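Pyridoxamine 5'-phosphate oxidase-related, FMN-binding protein (Paracoccus denitrificans, PDB 6VNA) probably acts as a noncanonical, dimeric heme oxygenase of the FMN-binding split-barrel type that degrades c-type heme. Local coordinates at residues 21-32 and 71-81. Numbering follows the deposited sequence.
Sequences LEAARHASLGTL and DPRAGLLIAAE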
loop_
_atom_site.group_PDB
_atom_site.type_symbol
_atom_site.label_atom_id
_atom_site.label_comp_id
_atom_site.label_asym_id
_atom_site.label_seq_id
_atom_site.Cartn_x
_atom_site.Cartn_y
_atom_site.Cartn_z
ATOM N N LEU A 21 13.422 2.713 -4.983
ATOM C CA LEU A 21 13.005 1.588 -5.861
ATOM C C LEU A 21 14.128 0.538 -5.946
ATOM O O LEU A 21 13.800 -0.665 -5.875
ATOM C CB LEU A 21 12.588 2.127 -7.232
ATOM C CG LEU A 21 11.190 2.753 -7.264
ATOM C CD1 LEU A 21 11.051 3.752 -8.405
ATOM C CD2 LEU A 21 10.137 1.677 -7.379
ATOM N N GLU A 22 15.397 0.956 -6.043
ATOM C CA GLU A 22 16.567 0.026 -6.106
ATOM C C GLU A 22 16.662 -0.796 -4.818
ATOM O O GLU A 22 17.000 -1.990 -4.905
ATOM C CB GLU A 22 17.856 0.805 -6.373
ATOM C CG GLU A 22 19.126 -0.033 -6.258
ATOM C CD GLU A 22 19.230 -1.210 -7.216
ATOM O OE1 GLU A 22 18.759 -1.074 -8.368
ATOM O OE2 GLU A 22 19.780 -2.266 -6.803
ATOM N N ALA A 23 16.318 -0.210 -3.664
ATOM C CA ALA A 23 16.431 -0.866 -2.335
ATOM C C ALA A 23 15.195 -1.722 -2.006
ATOM O O ALA A 23 15.305 -2.565 -1.112
ATOM C CB ALA A 23 16.666 0.188 -1.282
ATOM N N ALA A 24 14.071 -1.528 -2.707
ATOM C CA ALA A 24 12.748 -2.142 -2.423
ATOM C C ALA A 24 12.793 -3.671 -2.536
ATOM O O ALA A 24 13.201 -4.180 -3.572
ATOM C CB ALA A 24 11.714 -1.567 -3.363
ATOM N N ARG A 25 12.363 -4.379 -1.495
ATOM C CA ARG A 25 12.126 -5.851 -1.517
ATOM C C ARG A 25 10.626 -6.153 -1.293
ATOM O O ARG A 25 10.174 -7.209 -1.712
ATOM C CB ARG A 25 13.052 -6.515 -0.485
ATOM C CG ARG A 25 14.538 -6.306 -0.754
ATOM C CD ARG A 25 14.971 -6.877 -2.102
ATOM N NE ARG A 25 16.384 -6.728 -2.442
ATOM C CZ ARG A 25 16.927 -5.676 -3.043
ATOM N NH1 ARG A 25 16.192 -4.624 -3.363
ATOM N NH2 ARG A 25 18.224 -5.672 -3.311
ATOM N N HIS A 26 9.873 -5.252 -0.662
ATOM C CA HIS A 26 8.431 -5.407 -0.359
ATOM C C HIS A 26 7.735 -4.084 -0.600
ATOM O O HIS A 26 8.445 -3.075 -0.694
ATOM C CB HIS A 26 8.206 -5.874 1.084
ATOM C CG HIS A 26 8.957 -7.116 1.398
ATOM N ND1 HIS A 26 8.555 -8.347 0.929
ATOM C CD2 HIS A 26 10.095 -7.322 2.107
ATOM C CE1 HIS A 26 9.413 -9.268 1.330
ATOM N NE2 HIS A 26 10.366 -8.664 2.063
ATOM N N ALA A 27 6.396 -4.104 -0.664
ATOM C CA ALA A 27 5.579 -2.887 -0.798
ATOM C C ALA A 27 4.158 -3.117 -0.286
ATOM O O ALA A 27 3.753 -4.296 -0.090
ATOM C CB ALA A 27 5.550 -2.465 -2.243
ATOM N N SER A 28 3.423 -2.019 -0.120
ATOM C CA SER A 28 1.950 -2.034 -0.012
ATOM C C SER A 28 1.379 -1.885 -1.425
ATOM O O SER A 28 1.696 -0.878 -2.077
ATOM C CB SER A 28 1.456 -0.948 0.897
ATOM O OG SER A 28 1.993 -1.093 2.183
ATOM N N LEU A 29 0.589 -2.845 -1.891
ATOM C CA LEU A 29 -0.057 -2.762 -3.235
ATOM C C LEU A 29 -1.529 -2.386 -3.043
ATOM O O LEU A 29 -2.217 -3.005 -2.185
ATOM C CB LEU A 29 0.097 -4.096 -3.957
ATOM C CG LEU A 29 -0.758 -4.280 -5.212
ATOM C CD1 LEU A 29 -0.210 -3.478 -6.391
ATOM C CD2 LEU A 29 -0.838 -5.754 -5.560
ATOM N N GLY A 30 -1.954 -1.342 -3.734
ATOM C CA GLY A 30 -3.374 -0.991 -3.882
ATOM C C GLY A 30 -3.984 -1.612 -5.133
ATOM O O GLY A 30 -3.434 -1.407 -6.260
ATOM N N THR A 31 -5.087 -2.334 -4.960
ATOM C CA THR A 31 -5.956 -2.795 -6.074
ATOM C C THR A 31 -7.417 -2.388 -5.838
ATOM O O THR A 31 -7.805 -2.028 -4.689
ATOM C CB THR A 31 -5.809 -4.295 -6.306
ATOM O OG1 THR A 31 -6.132 -5.031 -5.122
ATOM C CG2 THR A 31 -4.418 -4.629 -6.808
ATOM N N LEU A 32 -8.210 -2.434 -6.907
ATOM C CA LEU A 32 -9.659 -2.132 -6.831
ATOM C C LEU A 32 -10.399 -3.434 -6.541
ATOM O O LEU A 32 -10.261 -4.370 -7.333
ATOM C CB LEU A 32 -10.098 -1.454 -8.133
ATOM C CG LEU A 32 -9.474 -0.081 -8.381
ATOM C CD1 LEU A 32 -9.868 0.454 -9.728
ATOM C CD2 LEU A 32 -9.850 0.916 -7.310
ATOM N N ASP A 71 -9.163 -5.622 -13.312
ATOM C CA ASP A 71 -8.834 -4.178 -13.512
ATOM C C ASP A 71 -7.358 -3.938 -13.200
ATOM O O ASP A 71 -6.948 -3.996 -12.042
ATOM C CB ASP A 71 -9.700 -3.272 -12.633
ATOM C CG ASP A 71 -9.645 -1.801 -13.021
ATOM O OD1 ASP A 71 -8.636 -1.379 -13.613
ATOM O OD2 ASP A 71 -10.621 -1.085 -12.726
ATOM N N PRO A 72 -6.512 -3.622 -14.201
ATOM C CA PRO A 72 -5.074 -3.512 -13.956
ATOM C C PRO A 72 -4.617 -2.207 -13.267
ATOM O O PRO A 72 -3.449 -2.008 -13.105
ATOM C CB PRO A 72 -4.464 -3.676 -15.369
ATOM C CG PRO A 72 -5.569 -3.262 -16.346
ATOM C CD PRO A 72 -6.885 -3.371 -15.601
ATOM N N ARG A 73 -5.519 -1.336 -12.841
ATOM C CA ARG A 73 -5.093 -0.114 -12.114
ATOM C C ARG A 73 -4.522 -0.528 -10.750
ATOM O O ARG A 73 -5.144 -1.354 -10.073
ATOM C CB ARG A 73 -6.228 0.910 -12.042
ATOM C CG ARG A 73 -6.419 1.655 -13.355
ATOM C CD ARG A 73 -7.609 2.592 -13.332
ATOM N NE ARG A 73 -8.856 1.846 -13.234
ATOM C CZ ARG A 73 -10.039 2.376 -12.961
ATOM N NH1 ARG A 73 -10.171 3.677 -12.739
ATOM N NH2 ARG A 73 -11.093 1.586 -12.903
ATOM N N ALA A 74 -3.344 0.004 -10.400
ATOM C CA ALA A 74 -2.509 -0.461 -9.264
ATOM C C ALA A 74 -1.783 0.724 -8.642
ATOM O O ALA A 74 -1.203 1.521 -9.400
ATOM C CB ALA A 74 -1.522 -1.511 -9.726
ATOM N N GLY A 75 -1.866 0.834 -7.314
ATOM C CA GLY A 75 -1.028 1.716 -6.475
ATOM C C GLY A 75 0.081 0.954 -5.764
ATOM O O GLY A 75 -0.127 -0.230 -5.393
ATOM N N LEU A 76 1.243 1.577 -5.605
ATOM C CA LEU A 76 2.337 1.050 -4.734
ATOM C C LEU A 76 2.757 2.153 -3.768
ATOM O O LEU A 76 2.913 3.316 -4.242
ATOM C CB LEU A 76 3.555 0.636 -5.562
ATOM C CG LEU A 76 3.371 -0.515 -6.529
ATOM C CD1 LEU A 76 4.553 -0.597 -7.489
ATOM C CD2 LEU A 76 3.206 -1.820 -5.783
ATOM N N LEU A 77 2.898 1.794 -2.485
ATOM C CA LEU A 77 3.713 2.512 -1.475
ATOM C C LEU A 77 5.026 1.756 -1.256
ATOM O O LEU A 77 5.001 0.548 -0.925
ATOM C CB LEU A 77 2.965 2.599 -0.144
ATOM C CG LEU A 77 3.650 3.470 0.911
ATOM C CD1 LEU A 77 3.996 4.846 0.335
ATOM C CD2 LEU A 77 2.756 3.629 2.137
ATOM N N ILE A 78 6.138 2.454 -1.400
ATOM C CA ILE A 78 7.503 1.888 -1.193
ATOM C C ILE A 78 8.184 2.734 -0.115
ATOM O O ILE A 78 8.344 3.937 -0.297
ATOM C CB ILE A 78 8.235 1.856 -2.544
ATOM C CG1 ILE A 78 7.453 0.995 -3.536
ATOM C CG2 ILE A 78 9.675 1.397 -2.390
ATOM C CD1 ILE A 78 7.857 1.200 -4.965
ATOM N N ALA A 79 8.473 2.139 1.024
ATOM C CA ALA A 79 9.143 2.803 2.157
ATOM C C ALA A 79 10.531 2.184 2.291
ATOM O O ALA A 79 10.777 1.120 1.701
ATOM C CB ALA A 79 8.316 2.670 3.415
ATOM N N ALA A 80 11.420 2.903 2.971
ATOM C CA ALA A 80 12.764 2.440 3.369
ATOM C C ALA A 80 12.595 1.393 4.478
ATOM O O ALA A 80 12.170 1.771 5.589
ATOM C CB ALA A 80 13.560 3.639 3.811
ATOM N N GLU A 81 12.885 0.127 4.183
ATOM C CA GLU A 81 12.596 -1.007 5.101
ATOM C C GLU A 81 13.531 -0.899 6.324
ATOM O O GLU A 81 13.078 -1.218 7.445
ATOM C CB GLU A 81 12.648 -2.336 4.327
ATOM C CG GLU A 81 11.425 -2.559 3.403
ATOM C CD GLU A 81 11.615 -3.431 2.148
ATOM O OE1 GLU A 81 11.710 -4.685 2.284
ATOM O OE2 GLU A 81 11.648 -2.868 1.013
HETATM O O HOH W 1 -7.216 -3.072 -9.444
#
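With CG set beside its backbone N (chi1 -65°), Leu-32 lays CD1 over one face of the Arg-73 guanidinium, 3.6 Å from NH2, while the carboxylate of Asp-71, swung anti to its own N (chi1 -166°), holds that guanidinium from the edge. Arg-73 grips the Asp-71 carboxylate side-on: NE reaches OD1, and NH2 meets the syn lone pair of OD2 at 2.7 Å in a salt bridge. OD1 also takes the backbone N of Arg-73 from above the carboxylate plane, closing an Asx turn. Without this carboxylate, as with an alanine at Asp-71, the guanidinium would probably lose its two-nitrogen grip and be held less firmly under Leu-32, keeping its bond from NH1 to Thr-36 O of the second subunit, and the turn would lose its acceptor. Just beside this, a water bridges Leu-32 N to the carbonyls of Asp-71 and Arg-73.

Between the strands, Ser-28 pairs with Leu-77 and Gly-30 with Gly-75 through two backbone hydrogen bonds each, the shortest from Gly-30 N to Gly-75 O (2.7 Å). On the face of Leu-29 and Leu-76, CD1 of the former meets CD2 of the latter at 3.8 Å, both against Ile-133. Farther along, Ile-78 splits its branches, CG2 on Ala-24 CB and CD1 tightly on Leu-21 CD2 (3.4 Å). Glu-81 closes this end, its OE2 accepting a nearly straight bond (174°) from Arg-25 N through the syn lone pair and a weak one from His-26 N.

Ser-28 OG bonds its counterpart in the second subunit, and Leu-32 packs on its own mate there, placing this antiparallel pair at the dimer interface of a split barrel, as in pyridoxamine 5'-phosphate oxidase relatives.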